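Putative Oleoyl-[acyl-carrier protein] thioesterase (PDB 2OWN) probably hydrolyses the thioester of fatty acyl chains, such as oleoyl, carried on acyl-carrier protein, releasing the free fatty acid. Local coordinates at residues His200-Val205 / Ile252-Leu257. Sequence-based numbering, arbitrary orientation.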
ATOM      1  N   HIS B 200     -13.697 -16.214  -4.394  1.00 34.11           N
ATOM      2  CA  HIS B 200     -14.614 -15.565  -3.441  1.00 34.56           C
ATOM      3  C   HIS B 200     -14.522 -14.037  -3.513  1.00 36.31           C
ATOM      4  O   HIS B 200     -13.416 -13.499  -3.592  1.00 37.38           O
ATOM      5  CB  HIS B 200     -14.382 -16.047  -1.996  1.00 35.30           C
ATOM      6  CG  HIS B 200     -14.763 -17.474  -1.772  1.00 32.71           C
ATOM      7  ND1 HIS B 200     -13.882 -18.514  -1.964  1.00 33.15           N
ATOM      8  CD2 HIS B 200     -15.943 -18.038  -1.430  1.00 36.44           C
ATOM      9  CE1 HIS B 200     -14.502 -19.658  -1.744  1.00 32.52           C
ATOM     10  NE2 HIS B 200     -15.754 -19.397  -1.417  1.00 30.09           N
ATOM     11  N   ASP B 201     -15.684 -13.380  -3.533  1.00 36.60           N
ATOM     12  CA  ASP B 201     -15.833 -11.915  -3.550  1.00 36.91           C
ATOM     13  C   ASP B 201     -16.432 -11.475  -2.225  1.00 36.15           C
ATOM     14  O   ASP B 201     -17.252 -12.187  -1.657  1.00 33.99           O
ATOM     15  CB  ASP B 201     -16.734 -11.452  -4.704  1.00 37.49           C
ATOM     16  CG  ASP B 201     -16.066 -11.554  -6.072  1.00 41.40           C
ATOM     17  OD1 ASP B 201     -14.870 -11.883  -6.161  1.00 47.07           O
ATOM     18  OD2 ASP B 201     -16.742 -11.268  -7.078  1.00 42.90           O
ATOM     19  N   LEU B 202     -16.047 -10.280  -1.778  1.00 36.81           N
ATOM     20  CA  LEU B 202     -16.517  -9.706  -0.509  1.00 36.39           C
ATOM     21  C   LEU B 202     -17.972  -9.251  -0.612  1.00 35.45           C
ATOM     22  O   LEU B 202     -18.357  -8.639  -1.617  1.00 36.40           O
ATOM     23  CB  LEU B 202     -15.639  -8.518  -0.092  1.00 35.59           C
ATOM     24  CG  LEU B 202     -14.178  -8.853   0.219  1.00 35.40           C
ATOM     25  CD1 LEU B 202     -13.314  -7.622   0.110  1.00 36.17           C
ATOM     26  CD2 LEU B 202     -14.047  -9.543   1.593  1.00 33.64           C
ATOM     27  N   VAL B 203     -18.765  -9.623   0.395  1.00 35.10           N
ATOM     28  CA  VAL B 203     -20.180  -9.261   0.534  1.00 34.04           C
ATOM     29  C   VAL B 203     -20.354  -8.345   1.756  1.00 33.67           C
ATOM     30  O   VAL B 203     -21.009  -7.298   1.644  1.00 32.59           O
ATOM     31  CB  VAL B 203     -21.102 -10.518   0.632  1.00 34.40           C
ATOM     32  CG1 VAL B 203     -22.572 -10.145   0.813  1.00 32.95           C
ATOM     33  CG2 VAL B 203     -20.949 -11.374  -0.611  1.00 34.39           C
ATOM     34  N   HIS B 204     -19.798  -8.753   2.907  1.00 32.41           N
ATOM     35  CA  HIS B 204     -19.905  -8.000   4.159  1.00 30.71           C
ATOM     36  C   HIS B 204     -18.685  -8.194   5.074  1.00 30.30           C
ATOM     37  O   HIS B 204     -18.038  -9.239   5.001  1.00 28.91           O
ATOM     38  CB  HIS B 204     -21.183  -8.465   4.875  1.00 31.48           C
ATOM     39  CG  HIS B 204     -21.756  -7.465   5.819  1.00 30.44           C
ATOM     40  ND1 HIS B 204     -21.359  -7.339   7.133  1.00 28.33           N
ATOM     41  CD2 HIS B 204     -22.729  -6.545   5.627  1.00 35.05           C
ATOM     42  CE1 HIS B 204     -22.058  -6.367   7.699  1.00 32.12           C
ATOM     43  NE2 HIS B 204     -22.892  -5.874   6.808  1.00 27.15           N
ATOM     44  N   VAL B 205     -18.365  -7.179   5.888  1.00 29.84           N
ATOM     45  CA  VAL B 205     -17.253  -7.209   6.863  1.00 30.48           C
ATOM     46  C   VAL B 205     -17.641  -6.489   8.179  1.00 31.32           C
ATOM     47  O   VAL B 205     -18.160  -5.376   8.119  1.00 31.57           O
ATOM     48  CB  VAL B 205     -15.949  -6.540   6.322  1.00 30.40           C
ATOM     49  CG1 VAL B 205     -14.799  -6.674   7.326  1.00 28.94           C
ATOM     50  CG2 VAL B 205     -15.512  -7.129   4.961  1.00 30.89           C
ATOM     51  N   ILE B 252     -16.241 -11.983   8.098  1.00 30.08           N
ATOM     52  CA  ILE B 252     -16.407 -11.605   6.689  1.00 31.14           C
ATOM     53  C   ILE B 252     -17.370 -12.576   6.004  1.00 31.53           C
ATOM     54  O   ILE B 252     -17.238 -13.792   6.180  1.00 30.92           O
ATOM     55  CB  ILE B 252     -15.057 -11.578   5.910  1.00 31.75           C
ATOM     56  CG1 ILE B 252     -14.027 -10.668   6.593  1.00 32.63           C
ATOM     57  CG2 ILE B 252     -15.261 -11.121   4.444  1.00 31.84           C
ATOM     58  CD1 ILE B 252     -12.654 -10.677   5.925  1.00 29.63           C
ATOM     59  N   GLN B 253     -18.322 -12.023   5.249  1.00 30.64           N
ATOM     60  CA  GLN B 253     -19.281 -12.780   4.452  1.00 31.32           C
ATOM     61  C   GLN B 253     -18.766 -12.662   3.012  1.00 32.92           C
ATOM     62  O   GLN B 253     -18.460 -11.544   2.546  1.00 31.70           O
ATOM     63  CB  GLN B 253     -20.704 -12.236   4.608  1.00 31.86           C
ATOM     64  CG  GLN B 253     -21.207 -12.149   6.077  1.00 26.90           C
ATOM     65  CD  GLN B 253     -21.266 -13.489   6.820  1.00 33.42           C
ATOM     66  OE1 GLN B 253     -21.204 -14.561   6.220  1.00 34.35           O
ATOM     67  NE2 GLN B 253     -21.420 -13.421   8.138  1.00 29.52           N
ATOM     68  N   TRP B 254     -18.650 -13.810   2.331  1.00 33.79           N
ATOM     69  CA  TRP B 254     -18.149 -13.911   0.956  1.00 35.29           C
ATOM     70  C   TRP B 254     -19.128 -14.593   0.028  1.00 35.57           C
ATOM     71  O   TRP B 254     -19.867 -15.445   0.492  1.00 36.12           O
ATOM     72  CB  TRP B 254     -16.896 -14.784   0.919  1.00 34.72           C
ATOM     73  CG  TRP B 254     -15.765 -14.373   1.759  1.00 34.52           C
ATOM     74  CD1 TRP B 254     -15.605 -14.644   3.076  1.00 35.63           C
ATOM     75  CD2 TRP B 254     -14.575 -13.693   1.335  1.00 33.54           C
ATOM     76  NE1 TRP B 254     -14.406 -14.154   3.515  1.00 33.11           N
ATOM     77  CE2 TRP B 254     -13.754 -13.547   2.484  1.00 33.48           C
ATOM     78  CE3 TRP B 254     -14.129 -13.165   0.103  1.00 34.41           C
ATOM     79  CZ2 TRP B 254     -12.481 -12.915   2.447  1.00 32.29           C
ATOM     80  CZ3 TRP B 254     -12.866 -12.518   0.053  1.00 35.39           C
ATOM     81  CH2 TRP B 254     -12.053 -12.402   1.232  1.00 34.24           C
ATOM     82  N   ARG B 255     -19.078 -14.258  -1.267  1.00 34.60           N
ATOM     83  CA  ARG B 255     -19.908 -14.892  -2.307  1.00 36.63           C
ATOM     84  C   ARG B 255     -18.970 -15.841  -3.057  1.00 35.11           C
ATOM     85  O   ARG B 255     -17.933 -15.397  -3.542  1.00 35.85           O
ATOM     86  CB  ARG B 255     -20.511 -13.888  -3.291  1.00 35.81           C
ATOM     87  CG  ARG B 255     -21.523 -14.527  -4.254  1.00 41.93           C
ATOM     88  CD  ARG B 255     -22.199 -13.543  -5.192  1.00 43.27           C
ATOM     89  NE  ARG B 255     -21.299 -12.990  -6.212  1.00 50.22           N
ATOM     90  CZ  ARG B 255     -20.563 -11.866  -6.137  1.00 54.70           C
ATOM     91  NH1 ARG B 255     -20.541 -11.074  -5.044  1.00 57.06           N
ATOM     92  NH2 ARG B 255     -19.808 -11.527  -7.194  1.00 51.76           N
ATOM     93  N   THR B 256     -19.347 -17.115  -3.164  1.00 33.08           N
ATOM     94  CA  THR B 256     -18.559 -18.138  -3.876  1.00 33.42           C
ATOM     95  C   THR B 256     -18.782 -17.938  -5.379  1.00 33.00           C
ATOM     96  O   THR B 256     -19.932 -17.934  -5.838  1.00 31.31           O
ATOM     97  CB  THR B 256     -18.935 -19.553  -3.433  1.00 33.19           C
ATOM     98  OG1 THR B 256     -18.727 -19.654  -2.019  1.00 35.57           O
ATOM     99  CG2 THR B 256     -18.096 -20.635  -4.151  1.00 35.83           C
ATOM    100  N   LEU B 257     -17.681 -17.749  -6.116  1.00 31.73           N
ATOM    101  CA  LEU B 257     -17.715 -17.537  -7.562  1.00 31.92           C
ATOM    102  C   LEU B 257     -17.817 -18.893  -8.286  1.00 32.34           C
ATOM    103  O   LEU B 257     -17.277 -19.894  -7.765  1.00 31.80           O
ATOM    104  CB  LEU B 257     -16.475 -16.766  -8.037  1.00 31.90           C
ATOM    105  CG  LEU B 257     -16.235 -15.396  -7.387  1.00 34.37           C
ATOM    106  CD1 LEU B 257     -14.914 -14.813  -7.863  1.00 30.90           C
ATOM    107  CD2 LEU B 257     -17.383 -14.398  -7.637  1.00 39.81           C
TER
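Ile252 sets its CG2 methyl against Leu202 CD2 at 3.5 Å, a tight carbon pair, and lies alongside Val205, which points the same way. At Gln253 the antiparallel register slips. Its carbonyl O accepts from both Val203 N (2.9 Å) and His204 N (3.1 Å), which reach it from the same face of its plane: a classic beta bulge. Gln253 N closes the pair by donating to His204 O, while the amide OE1 turns off to Thr235. Trp254 lays its indole beside Leu202, whose CD2 sits over the six-membered ring, 3.6 Å from the centroid, in a CH-pi contact; NE1 is hydrogen-bonded to Thr236 OG1. Replacing Trp254 by alanine is likely to strip Leu202 CD2 of the ring beneath it and leave Thr236 OG1 without its indole partner. Arg255 and Asp201 exchange two nearly straight backbone bonds, and the arginine chain bends at chi3 (70°) to bring NH2 within 3.1 Å of Asp201 OD2, a salt bridge with its flat groups 75° apart. Thr256 OG1 lies 3.0 Å from His200 NE2, at the ring edge; His200 ND1 is hydrogen-bonded to Phe196 O. Leu257 packs its methyls against the Asp201 carboxylate. In this hot-dog-family region, one face is thus apolar from Ile252 to Trp254, Leu202 and Val205 touching helix 31-48, and ends in polar His200 and Thr256; on the other, Asp201, shared between Arg255 and Arg28, is likely to be stabilised as a carboxylate.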